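Local coordinates for protein phosphoribulokinase (Rhodobacter sphaeroides, PDB 1A7J) that catalyses the ATP-dependent phosphorylation of D-ribulose 5-phosphate to D-ribulose 1,5-bisphosphate in the Calvin cycle, at residues A[25-30]-A[267-272]; A[158-163]-A[208-213]; A[197-200]-A[204-207]; A[233-236]-A[240-243]; A[253-256]-A[260-263]. All coordinates share one frame; numbering follows the deposited sequence.

Contact 1. Residues A[25-30]-A[267-272]; sequences FDQIFR and KLDLAM
Phe25 and Met272 meet through a ring carbon and a methyl group: CE2 of Phe25 lies 3.8 Å from CE of Met272. The two side chains cross at about a right angle. Met272 bends at its last torsion (chi3 56°), and this bend swings the methyl toward the phenyl ring. A second, polar touch joins Gln27 to Asp269, whose side chains come from opposite directions. NE2 of Gln27 gives a weak hydrogen bond of 3.4 Å to OD1 of Asp269, bent to 131° at the hydrogen, and the amide and carboxylate planes are only 22° apart. The extended outer chain of Gln27 carries its amide across the gap between the helices, whose nearest CA atoms, those of Phe25 and Met272, are 8.4 Å apart.

A second shell positions these groups. OD1 of Asp269 also bonds Thr24 OG1, so one carboxylate oxygen holds two groups of the facing helix, while the amide of Gln27 has a further weak bond to His23 O. Asp269 sits in the first turn of helix 268-284, an end whose dipole would tend to stabilise a negative charge. On the apolar side, Phe25 rests on Ile8, Val10 and Phe129 and Met272 on Phe206, all from the central sheet.

The contact thus sets the C-terminal helix beside helix 21-32, which follows the predicted ATP-binding loop; the Asp269 side chain is about 5 Å from that of Thr20. Helices packed together on a parallel-centred sheet, one of them directly after the P-loop, are characteristic of the P-loop NTPase fold, shared with adenylate kinase.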
# COMPACT_ATOMS: atom_id res chain seq x y z
N PHE A 25 -5.25 0.16 11.48
CA PHE A 25 -4.09 -0.28 12.25
C PHE A 25 -3.90 0.56 13.51
O PHE A 25 -3.78 0.02 14.61
CB PHE A 25 -2.85 -0.26 11.37
CG PHE A 25 -2.72 -1.46 10.49
CD1 PHE A 25 -2.24 -2.65 11.00
CD2 PHE A 25 -3.10 -1.42 9.15
CE1 PHE A 25 -2.13 -3.77 10.19
CE2 PHE A 25 -2.99 -2.54 8.33
CZ PHE A 25 -2.50 -3.71 8.85
N ASP A 26 -4.08 1.87 13.38
CA ASP A 26 -4.06 2.76 14.53
C ASP A 26 -4.98 2.22 15.61
O ASP A 26 -4.52 1.89 16.70
CB ASP A 26 -4.52 4.18 14.12
CG ASP A 26 -3.46 4.95 13.33
OD1 ASP A 26 -2.27 4.57 13.40
OD2 ASP A 26 -3.80 5.97 12.68
N GLN A 27 -6.23 1.94 15.23
CA GLN A 27 -7.27 1.37 16.11
C GLN A 27 -6.79 0.11 16.82
O GLN A 27 -7.25 -0.21 17.91
CB GLN A 27 -8.53 1.04 15.30
CG GLN A 27 -9.55 2.18 15.17
CD GLN A 27 -10.67 1.87 14.17
OE1 GLN A 27 -11.70 1.29 14.52
NE2 GLN A 27 -10.51 2.33 12.94
N ILE A 28 -5.91 -0.64 16.18
CA ILE A 28 -5.44 -1.89 16.75
C ILE A 28 -4.21 -1.68 17.63
O ILE A 28 -4.15 -2.22 18.74
CB ILE A 28 -5.15 -2.92 15.64
CG1 ILE A 28 -6.43 -3.23 14.89
CG2 ILE A 28 -4.63 -4.21 16.21
CD1 ILE A 28 -6.14 -3.66 13.50
N PHE A 29 -3.24 -0.89 17.18
CA PHE A 29 -2.08 -0.57 17.99
C PHE A 29 -2.49 0.18 19.26
O PHE A 29 -1.79 0.17 20.25
CB PHE A 29 -1.10 0.30 17.22
CG PHE A 29 -0.67 -0.28 15.91
CD1 PHE A 29 -0.61 -1.65 15.74
CD2 PHE A 29 -0.29 0.55 14.88
CE1 PHE A 29 -0.16 -2.17 14.53
CE2 PHE A 29 0.15 0.05 13.69
CZ PHE A 29 0.21 -1.32 13.51
N ARG A 30 -3.60 0.91 19.18
CA ARG A 30 -4.12 1.63 20.34
C ARG A 30 -4.87 0.64 21.24
O ARG A 30 -4.69 0.63 22.46
CB ARG A 30 -5.07 2.73 19.88
CG ARG A 30 -5.76 3.46 21.01
CD ARG A 30 -7.14 3.92 20.57
NE ARG A 30 -8.19 3.28 21.36
CZ ARG A 30 -9.05 2.40 20.87
NH1 ARG A 30 -9.07 2.13 19.57
NH2 ARG A 30 -9.92 1.79 21.69
N LYS A 267 -17.62 -3.44 5.09
CA LYS A 267 -17.18 -4.19 6.27
C LYS A 267 -15.70 -4.55 6.26
O LYS A 267 -15.26 -5.39 7.03
CB LYS A 267 -18.00 -5.47 6.43
CG LYS A 267 -18.89 -5.50 7.67
CD LYS A 267 -20.30 -5.88 7.29
CE LYS A 267 -21.22 -5.80 8.50
NZ LYS A 267 -21.55 -4.42 8.87
N LEU A 268 -14.92 -3.87 5.43
CA LEU A 268 -13.48 -4.01 5.46
C LEU A 268 -12.87 -3.71 6.84
O LEU A 268 -12.11 -4.52 7.40
CB LEU A 268 -12.87 -3.07 4.42
CG LEU A 268 -11.35 -3.14 4.20
CD1 LEU A 268 -10.92 -4.56 3.91
CD2 LEU A 268 -10.97 -2.21 3.05
N ASP A 269 -13.15 -2.51 7.37
CA ASP A 269 -12.64 -2.10 8.66
C ASP A 269 -12.84 -3.17 9.75
O ASP A 269 -11.97 -3.36 10.59
CB ASP A 269 -13.27 -0.77 9.09
CG ASP A 269 -12.90 -0.38 10.51
OD1 ASP A 269 -11.78 0.15 10.71
OD2 ASP A 269 -13.71 -0.61 11.43
N LEU A 270 -13.99 -3.85 9.77
CA LEU A 270 -14.23 -4.90 10.78
C LEU A 270 -13.52 -6.24 10.50
O LEU A 270 -13.16 -6.97 11.44
CB LEU A 270 -15.73 -5.16 10.92
CG LEU A 270 -16.22 -6.10 12.02
CD1 LEU A 270 -15.76 -5.61 13.38
CD2 LEU A 270 -17.72 -6.14 12.00
N ALA A 271 -13.40 -6.60 9.23
CA ALA A 271 -12.66 -7.78 8.81
C ALA A 271 -11.15 -7.62 9.02
O ALA A 271 -10.48 -8.53 9.50
CB ALA A 271 -12.95 -8.07 7.38
N MET A 272 -10.63 -6.43 8.78
CA MET A 272 -9.27 -6.16 9.20
C MET A 272 -9.06 -6.25 10.71
O MET A 272 -8.17 -6.94 11.16
CB MET A 272 -8.81 -4.80 8.65
CG MET A 272 -8.78 -4.80 7.15
SD MET A 272 -8.03 -3.36 6.45
CE MET A 272 -6.55 -3.43 7.22

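Contact 2. Residues A[158-163]-A[208-213]; sequences INLEWI and RVPVVD
The beta-alpha-beta crossover that links the parallel neighbours 150-156 and 204-210 supplies this contact, in which Leu160 of helix 158-168 packs on Arg208 and Pro210 of the returning strand. Leu160 carries the whole of one side. Its CD2 methyl is 3.6 Å from CG of Arg208 and 3.7 Å from CG of Pro210, touching two residues whose side chains emerge on the same side of the strand. CG of Pro210 in turn sits among several leucine carbons, with Leu160 CB and CD1 each 3.9 Å away. The leucine's CG stands opposite its own backbone nitrogen (chi1 176°), which turns the branched end toward the strand.

No hydrogen bond crosses between the segments. In the arginine only the aliphatic root takes part; the chain then bends at its second and third torsions and leads the guanidinium away, where NE bonds Ser229 OG. In this P-loop kinase fold the strand lies beside the predicted nucleotide site, and the Arg208 side chain comes within about 5 Å of that of Thr20. With an alanine in place of Leu160, the proline ring and the arginine's CG would probably lose the part of their apolar cover that comes from the helix, leaving a gap between helix and strand.

Ile163, about one turn on, leans on Pro217, and Asn159, just before Leu160, bonds Thr214 O through ND2, joining the helix to the chain just beyond the strand. The helix also bears Lys165, part of the catalytic site.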
# COMPACT_ATOMS: atom_id res chain seq x y z
N ILE A 158 -8.14 -3.71 -11.52
CA ILE A 158 -7.51 -2.71 -12.37
C ILE A 158 -8.48 -1.65 -12.82
O ILE A 158 -8.30 -0.49 -12.48
CB ILE A 158 -6.85 -3.37 -13.58
CG1 ILE A 158 -5.72 -4.31 -13.12
CG2 ILE A 158 -6.28 -2.31 -14.48
CD1 ILE A 158 -5.19 -5.20 -14.18
N ASN A 159 -9.64 -2.08 -13.31
CA ASN A 159 -10.73 -1.18 -13.64
C ASN A 159 -10.94 -0.10 -12.59
O ASN A 159 -11.18 1.02 -12.94
CB ASN A 159 -12.05 -1.93 -13.75
CG ASN A 159 -12.09 -2.85 -14.89
OD1 ASN A 159 -11.63 -3.97 -14.79
ND2 ASN A 159 -12.80 -2.47 -15.92
N LEU A 160 -10.97 -0.47 -11.32
CA LEU A 160 -11.20 0.51 -10.25
C LEU A 160 -9.97 1.38 -9.88
O LEU A 160 -10.14 2.50 -9.39
CB LEU A 160 -11.75 -0.21 -9.00
CG LEU A 160 -12.02 0.50 -7.67
CD1 LEU A 160 -13.19 1.44 -7.80
CD2 LEU A 160 -12.30 -0.55 -6.59
N GLU A 161 -8.75 0.92 -10.19
CA GLU A 161 -7.57 1.74 -9.96
C GLU A 161 -7.60 2.91 -10.92
O GLU A 161 -7.52 4.05 -10.47
CB GLU A 161 -6.29 0.92 -10.16
CG GLU A 161 -5.04 1.49 -9.45
CD GLU A 161 -4.19 2.38 -10.36
OE1 GLU A 161 -3.95 2.00 -11.54
OE2 GLU A 161 -3.78 3.48 -9.91
N TRP A 162 -7.92 2.65 -12.18
CA TRP A 162 -8.04 3.72 -13.18
C TRP A 162 -9.09 4.76 -12.80
O TRP A 162 -8.84 5.94 -12.96
CB TRP A 162 -8.43 3.15 -14.53
CG TRP A 162 -7.49 2.17 -15.08
CD1 TRP A 162 -6.27 1.82 -14.59
CD2 TRP A 162 -7.62 1.52 -16.33
NE1 TRP A 162 -5.60 1.02 -15.49
CE2 TRP A 162 -6.41 0.82 -16.57
CE3 TRP A 162 -8.62 1.50 -17.30
CZ2 TRP A 162 -6.18 0.11 -17.73
CZ3 TRP A 162 -8.39 0.80 -18.47
CH2 TRP A 162 -7.17 0.11 -18.68
N ILE A 163 -10.29 4.34 -12.44
CA ILE A 163 -11.31 5.27 -11.99
C ILE A 163 -10.77 6.05 -10.83
O ILE A 163 -10.99 7.24 -10.73
CB ILE A 163 -12.57 4.53 -11.50
CG1 ILE A 163 -13.25 3.84 -12.68
CG2 ILE A 163 -13.55 5.50 -10.81
CD1 ILE A 163 -13.88 2.47 -12.36
N ARG A 208 -10.25 -5.20 -3.64
CA ARG A 208 -11.47 -4.43 -3.68
C ARG A 208 -12.09 -4.56 -5.06
O ARG A 208 -11.52 -4.12 -6.04
CB ARG A 208 -11.16 -2.97 -3.36
CG ARG A 208 -12.39 -2.08 -3.28
CD ARG A 208 -12.37 -1.20 -2.03
NE ARG A 208 -13.63 -1.30 -1.27
CZ ARG A 208 -13.77 -0.96 0.01
NH1 ARG A 208 -12.83 -0.25 0.62
NH2 ARG A 208 -14.87 -1.26 0.67
N VAL A 209 -13.26 -5.18 -5.12
CA VAL A 209 -13.90 -5.52 -6.39
C VAL A 209 -15.26 -4.83 -6.49
O VAL A 209 -16.16 -5.17 -5.72
CB VAL A 209 -14.19 -7.00 -6.44
CG1 VAL A 209 -14.30 -7.45 -7.85
CG2 VAL A 209 -13.14 -7.76 -5.72
N PRO A 210 -15.49 -3.95 -7.49
CA PRO A 210 -16.79 -3.30 -7.49
C PRO A 210 -17.84 -4.22 -8.03
O PRO A 210 -17.67 -4.84 -9.07
CB PRO A 210 -16.59 -2.12 -8.42
CG PRO A 210 -15.20 -1.87 -8.40
CD PRO A 210 -14.57 -3.22 -8.36
N VAL A 211 -19.02 -4.15 -7.44
CA VAL A 211 -20.11 -4.93 -7.94
C VAL A 211 -21.06 -3.95 -8.64
O VAL A 211 -22.27 -4.16 -8.72
CB VAL A 211 -20.73 -5.71 -6.77
CG1 VAL A 211 -21.78 -4.90 -6.08
CG2 VAL A 211 -21.26 -6.99 -7.25
N VAL A 212 -20.46 -2.90 -9.19
CA VAL A 212 -21.13 -2.10 -10.19
C VAL A 212 -20.30 -1.99 -11.46
O VAL A 212 -19.13 -2.37 -11.48
CB VAL A 212 -21.41 -0.70 -9.69
CG1 VAL A 212 -22.24 -0.77 -8.46
CG2 VAL A 212 -20.11 0.01 -9.42
N ASP A 213 -20.87 -1.35 -12.47
CA ASP A 213 -20.33 -1.45 -13.82
C ASP A 213 -19.11 -0.57 -13.98
O ASP A 213 -19.22 0.63 -14.13
CB ASP A 213 -21.39 -1.01 -14.81
CG ASP A 213 -20.97 -1.21 -16.23
OD1 ASP A 213 -19.93 -1.84 -16.45
OD2 ASP A 213 -21.70 -0.76 -17.14

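Contact 3. Residues A[197-200]-A[204-207]; sequences PQFS and INFQ
A side-chain to main-chain bond, at the surface where the chain turns from helix 180-195 into strand 204-210, is the main feature of this contact: Asn205 near the start of the strand reaches back to Phe199 in the turn after helix 180-195. ND2 of Asn205 lies 3.3 Å from O of Phe199. The bond is weak by its length, yet almost straight, with 174° at the hydrogen. Asn205 has its amide carbon beside its own backbone nitrogen and opposite the carbonyl carbon (chi1 -69°), a setting that points the group back toward the preceding turn.

The other end of the amide is engaged as well, since OD1 accepts a hydrogen bond from Thr202 OG1, the stronger of its two polar links. With a partner at each end, the one to Phe199 weak, the amide is probably kept in this orientation, and it ties together three points of one short loop. The Phe199 side chain approaches less closely, its CB staying 4.3 Å from Asn205 ND2. Within the turn, Ser200 N bonds Pro197 O at 3.2 Å, a 3-10 type bond in the turn that carries the Phe199 carbonyl.

Phe199 lies about 4 Å, side chain to residue, from Gly12 of the predicted ATP-binding loop and packs on Val155 of strand 150-156. Its neighbour Gln198 bonds Thr11 OG1, Leu133 O and Cys194 O, connecting the turn with strand 7-11, the residue just after strand 127-132 and helix 180-195. On the strand side, Asn205 pairs through its backbone with Arg234 of strand 229-235.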
# COMPACT_ATOMS: atom_id res chain seq x y z
N PRO A 197 3.61 -8.05 -9.44
CA PRO A 197 4.34 -9.20 -8.90
C PRO A 197 4.32 -9.23 -7.38
O PRO A 197 4.52 -10.29 -6.78
CB PRO A 197 5.76 -9.01 -9.40
CG PRO A 197 5.67 -8.05 -10.53
CD PRO A 197 4.51 -7.17 -10.20
N GLN A 198 4.15 -8.07 -6.77
CA GLN A 198 4.23 -7.93 -5.32
C GLN A 198 3.11 -8.66 -4.61
O GLN A 198 3.21 -8.97 -3.43
CB GLN A 198 4.18 -6.45 -4.96
CG GLN A 198 5.35 -5.65 -5.46
CD GLN A 198 5.37 -4.29 -4.86
OE1 GLN A 198 4.92 -4.11 -3.73
NE2 GLN A 198 5.84 -3.31 -5.61
N PHE A 199 2.01 -8.90 -5.32
CA PHE A 199 0.83 -9.54 -4.75
C PHE A 199 0.98 -11.07 -4.73
O PHE A 199 0.02 -11.79 -4.47
CB PHE A 199 -0.44 -9.11 -5.51
CG PHE A 199 -0.64 -7.62 -5.57
CD1 PHE A 199 -0.56 -6.85 -4.41
CD2 PHE A 199 -0.71 -6.97 -6.80
CE1 PHE A 199 -0.51 -5.46 -4.47
CE2 PHE A 199 -0.67 -5.58 -6.88
CZ PHE A 199 -0.55 -4.83 -5.71
N SER A 200 2.19 -11.55 -4.99
CA SER A 200 2.52 -12.94 -4.74
C SER A 200 3.55 -13.05 -3.63
O SER A 200 3.97 -14.15 -3.30
CB SER A 200 3.09 -13.58 -6.00
OG SER A 200 2.39 -13.16 -7.15
N ILE A 204 -1.39 -11.85 3.12
CA ILE A 204 -2.85 -11.75 3.01
C ILE A 204 -3.18 -10.66 2.02
O ILE A 204 -2.67 -9.57 2.15
CB ILE A 204 -3.49 -11.38 4.35
CG1 ILE A 204 -3.11 -12.42 5.40
CG2 ILE A 204 -4.99 -11.35 4.22
CD1 ILE A 204 -3.92 -12.34 6.66
N ASN A 205 -3.99 -10.96 1.01
CA ASN A 205 -4.45 -9.91 0.11
C ASN A 205 -5.87 -9.55 0.43
O ASN A 205 -6.69 -10.42 0.64
CB ASN A 205 -4.38 -10.35 -1.34
CG ASN A 205 -2.97 -10.51 -1.84
OD1 ASN A 205 -2.08 -9.76 -1.47
ND2 ASN A 205 -2.80 -11.41 -2.79
N PHE A 206 -6.17 -8.26 0.44
CA PHE A 206 -7.53 -7.75 0.42
C PHE A 206 -7.78 -7.12 -0.96
O PHE A 206 -7.13 -6.15 -1.30
CB PHE A 206 -7.64 -6.69 1.51
CG PHE A 206 -7.52 -7.24 2.92
CD1 PHE A 206 -6.28 -7.57 3.45
CD2 PHE A 206 -8.65 -7.40 3.72
CE1 PHE A 206 -6.18 -8.02 4.75
CE2 PHE A 206 -8.54 -7.86 5.00
CZ PHE A 206 -7.31 -8.17 5.52
N GLN A 207 -8.65 -7.68 -1.79
CA GLN A 207 -8.86 -7.13 -3.14
C GLN A 207 -10.22 -6.49 -3.31
O GLN A 207 -11.22 -7.15 -3.14
CB GLN A 207 -8.68 -8.21 -4.22
CG GLN A 207 -8.53 -7.61 -5.62
CD GLN A 207 -8.58 -8.64 -6.72
OE1 GLN A 207 -9.07 -9.75 -6.52
NE2 GLN A 207 -8.10 -8.27 -7.89

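Contact 4. Residues A[233-236]-A[240-243]; sequences IRFR and GIDF
Moving along strand 229-235 from Ile233, the chain reaches Phe235, whose ring meets both Ile241 and Phe243 of the returning loop. Ile233 itself packs on Ile204, Phe206 and Ile275, while Arg234 has its side chain on the other side of the strand. Phe235 then turns toward the loop, its ring placed beside the backbone nitrogen and opposite the carbonyl carbon (chi1 -59°).

Ile241 comes from the opposite direction and puts its CG2 methyl over one face of this ring, 4.2 Å from the centroid, in a CH-pi contact. Its other branch reaches the rim, where CD1 is 3.5 Å from Phe235 CE2. Phe243 presents its edge to the Phe235 ring as an offset edge-to-face pair, with planes at 83° and centroids 5.6 Å apart. Ile241 CG2 also lies above a face of Phe243, near its rim, and is thus shared by both rings. A serine in place of Phe235 would probably leave Ile241 and the edge of Phe243 without their aromatic partner and open a gap beside Ile275.

Beyond, Arg236 makes a salt bridge with Asp203. The arrangement is a small aromatic-aliphatic cluster at the connection from strand 229-235 to helix 243-249, packing the loop against the strand's last residue.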
# COMPACT_ATOMS: atom_id res chain seq x y z
N ILE A 233 -10.71 -11.54 0.58
CA ILE A 233 -9.56 -11.62 1.46
C ILE A 233 -8.98 -13.00 1.33
O ILE A 233 -9.60 -13.96 1.72
CB ILE A 233 -9.94 -11.37 2.91
CG1 ILE A 233 -10.81 -10.12 3.01
CG2 ILE A 233 -8.71 -11.15 3.73
CD1 ILE A 233 -11.64 -10.08 4.25
N ARG A 234 -7.89 -13.11 0.58
CA ARG A 234 -7.22 -14.39 0.41
C ARG A 234 -5.98 -14.54 1.29
O ARG A 234 -5.09 -13.68 1.24
CB ARG A 234 -6.82 -14.59 -1.03
CG ARG A 234 -6.66 -16.05 -1.35
CD ARG A 234 -5.84 -16.30 -2.56
NE ARG A 234 -4.51 -15.76 -2.38
CZ ARG A 234 -3.40 -16.41 -2.65
NH1 ARG A 234 -3.41 -17.57 -3.29
NH2 ARG A 234 -2.26 -15.83 -2.33
N PHE A 235 -5.92 -15.63 2.05
CA PHE A 235 -4.76 -15.99 2.86
C PHE A 235 -3.80 -16.91 2.09
O PHE A 235 -4.14 -18.05 1.78
CB PHE A 235 -5.17 -16.69 4.15
CG PHE A 235 -6.07 -15.88 5.02
CD1 PHE A 235 -7.35 -15.53 4.60
CD2 PHE A 235 -5.64 -15.43 6.26
CE1 PHE A 235 -8.18 -14.74 5.39
CE2 PHE A 235 -6.47 -14.63 7.06
CZ PHE A 235 -7.73 -14.29 6.61
N ARG A 236 -2.56 -16.46 1.93
CA ARG A 236 -1.45 -17.28 1.41
C ARG A 236 -1.51 -18.68 2.01
O ARG A 236 -1.42 -19.68 1.30
CB ARG A 236 -0.09 -16.65 1.77
CG ARG A 236 1.03 -16.82 0.73
CD ARG A 236 2.45 -17.05 1.34
NE ARG A 236 2.96 -16.01 2.25
CZ ARG A 236 4.05 -15.25 2.03
NH1 ARG A 236 4.52 -15.10 0.80
NH2 ARG A 236 4.58 -14.55 3.03
N GLY A 240 -4.82 -22.32 10.81
CA GLY A 240 -5.08 -21.59 12.04
C GLY A 240 -6.28 -20.69 11.91
O GLY A 240 -6.95 -20.38 12.90
N ILE A 241 -6.59 -20.31 10.67
CA ILE A 241 -7.64 -19.35 10.36
C ILE A 241 -8.99 -20.02 10.52
O ILE A 241 -9.24 -21.06 9.97
CB ILE A 241 -7.52 -18.85 8.93
CG1 ILE A 241 -6.11 -18.33 8.66
CG2 ILE A 241 -8.55 -17.76 8.68
CD1 ILE A 241 -5.79 -17.07 9.42
N ASP A 242 -9.88 -19.37 11.22
CA ASP A 242 -11.14 -19.97 11.59
C ASP A 242 -12.23 -19.28 10.79
O ASP A 242 -12.77 -18.26 11.21
CB ASP A 242 -11.31 -19.77 13.09
CG ASP A 242 -12.36 -20.65 13.69
OD1 ASP A 242 -13.25 -21.12 12.95
OD2 ASP A 242 -12.36 -20.78 14.93
N PHE A 243 -12.48 -19.77 9.59
CA PHE A 243 -13.36 -19.09 8.67
C PHE A 243 -14.82 -19.05 9.09
O PHE A 243 -15.56 -18.18 8.65
CB PHE A 243 -13.24 -19.73 7.29
CG PHE A 243 -11.95 -19.42 6.60
CD1 PHE A 243 -11.62 -18.12 6.26
CD2 PHE A 243 -11.06 -20.43 6.31
CE1 PHE A 243 -10.40 -17.83 5.64
CE2 PHE A 243 -9.83 -20.15 5.68
CZ PHE A 243 -9.51 -18.84 5.36

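Contact 5. Residues A[253-256]-A[260-263]; sequences SWMS and SIVV
Trp254 and Val262 form the tight heart of this antiparallel pairing, a hydrogen-bonded pair joined by two backbone bonds, one given by each residue. Val262 N gives to Trp254 O at 2.9 Å, nearly head-on to the carbonyl, and Trp254 N gives to Val262 O at 3.3 Å, in the plane of that carbonyl. Their side chains lie alongside each other on one face of the sheet. The valine's CB stands over the middle of the indole six-membered ring, 3.9 Å from its centroid and only 7° off the normal, and CG1 comes within 3.7 Å of CH2. Trp254 takes the crowded first torsion (chi1 76°), folding the indole back across its neighbour rather than out from the strand. One ring face thus covers Val262, while the tryptophan as a whole remains exposed.

On the other face, Met255 and Ile261 make the non-hydrogen-bonded pair more loosely, SD of Met255 lying 4.2 Å from CB of Ile261. Toward the turn the hold slackens further: Ser256 N gives Ser260 O only a weak bond of 3.3 Å, and the chain changes direction at the exposed Ser256. At the opposite end Ser253 CB rests on Val263 CG2 at 3.7 Å, its hydroxyl held by Ile250 O.

This hairpin ends the main sheet within the chain, with strand 254-257 outermost. Strand 260-264 joins inward to strand 229-235 through Ile261 with Ile233 and Val263 with Val231, while helix 243-249 packs on the face that bears Met255 and Ile261, through Phe243, Leu246 and Thr247.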
# COMPACT_ATOMS: atom_id res chain seq x y z
N SER A 253 -20.90 -12.37 4.69
CA SER A 253 -19.76 -12.97 4.05
C SER A 253 -20.00 -14.43 3.71
O SER A 253 -20.87 -15.07 4.28
CB SER A 253 -18.56 -12.86 4.97
OG SER A 253 -18.85 -13.52 6.17
N TRP A 254 -19.28 -14.90 2.70
CA TRP A 254 -19.30 -16.29 2.29
C TRP A 254 -17.93 -16.65 1.76
O TRP A 254 -17.07 -15.77 1.60
CB TRP A 254 -20.33 -16.49 1.18
CG TRP A 254 -19.88 -15.98 -0.14
CD1 TRP A 254 -19.41 -16.72 -1.18
CD2 TRP A 254 -20.10 -14.66 -0.65
NE1 TRP A 254 -19.36 -15.97 -2.32
CE2 TRP A 254 -19.76 -14.69 -2.02
CE3 TRP A 254 -20.56 -13.47 -0.09
CZ2 TRP A 254 -19.89 -13.57 -2.83
CZ3 TRP A 254 -20.69 -12.37 -0.90
CH2 TRP A 254 -20.36 -12.42 -2.26
N MET A 255 -17.71 -17.93 1.46
CA MET A 255 -16.41 -18.39 1.03
C MET A 255 -16.48 -18.64 -0.45
O MET A 255 -17.47 -19.17 -0.94
CB MET A 255 -16.03 -19.70 1.74
CG MET A 255 -16.01 -19.64 3.27
SD MET A 255 -14.60 -18.78 4.04
CE MET A 255 -13.29 -19.33 3.02
N SER A 256 -15.44 -18.23 -1.18
CA SER A 256 -15.39 -18.52 -2.59
C SER A 256 -14.42 -19.65 -2.93
O SER A 256 -14.62 -20.35 -3.94
CB SER A 256 -15.07 -17.27 -3.43
OG SER A 256 -14.37 -16.26 -2.72
N SER A 260 -10.20 -18.27 0.74
CA SER A 260 -10.54 -16.85 0.63
C SER A 260 -11.97 -16.51 1.01
O SER A 260 -12.88 -17.25 0.71
CB SER A 260 -10.20 -16.31 -0.76
OG SER A 260 -11.02 -16.85 -1.77
N ILE A 261 -12.14 -15.43 1.76
CA ILE A 261 -13.47 -15.05 2.21
C ILE A 261 -13.88 -13.79 1.45
O ILE A 261 -13.04 -12.90 1.23
CB ILE A 261 -13.46 -14.78 3.74
CG1 ILE A 261 -14.88 -14.49 4.26
CG2 ILE A 261 -12.53 -13.66 4.05
CD1 ILE A 261 -15.03 -14.57 5.79
N VAL A 262 -15.10 -13.76 0.92
CA VAL A 262 -15.64 -12.53 0.34
C VAL A 262 -16.50 -11.78 1.35
O VAL A 262 -17.36 -12.36 2.00
CB VAL A 262 -16.45 -12.80 -0.94
CG1 VAL A 262 -16.81 -11.49 -1.60
CG2 VAL A 262 -15.65 -13.66 -1.89
N VAL A 263 -16.30 -10.48 1.45
CA VAL A 263 -16.83 -9.71 2.55
C VAL A 263 -17.43 -8.43 1.98
O VAL A 263 -16.79 -7.76 1.18
CB VAL A 263 -15.65 -9.45 3.51
CG1 VAL A 263 -15.50 -8.00 3.87
CG2 VAL A 263 -15.83 -10.30 4.76

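In the fold
All but contact 1 fall inside the stretch of chain that contact 1 closes, with contact 3 nested in contact 2 and contacts 4 and 5 following in turn. Contacts 2 and 3 share strand 204-210, their centres about 16 Å apart; contact 4 lies on the next strand, 229-235, and contact 5 on the hairpin that ends the sheet, its centre about 10 Å from that of contact 4. Asn205 N to Arg234 O and Ile233 N to Ile261 O probably carry hydrogen bonds across these strands. Helix 268-284 of contact 1 packs on strands 204-210 and 229-235 through Leu268, Ala271 and Met272, joining the antiparallel extension to the parallel, nucleotide-binding half of the kinase.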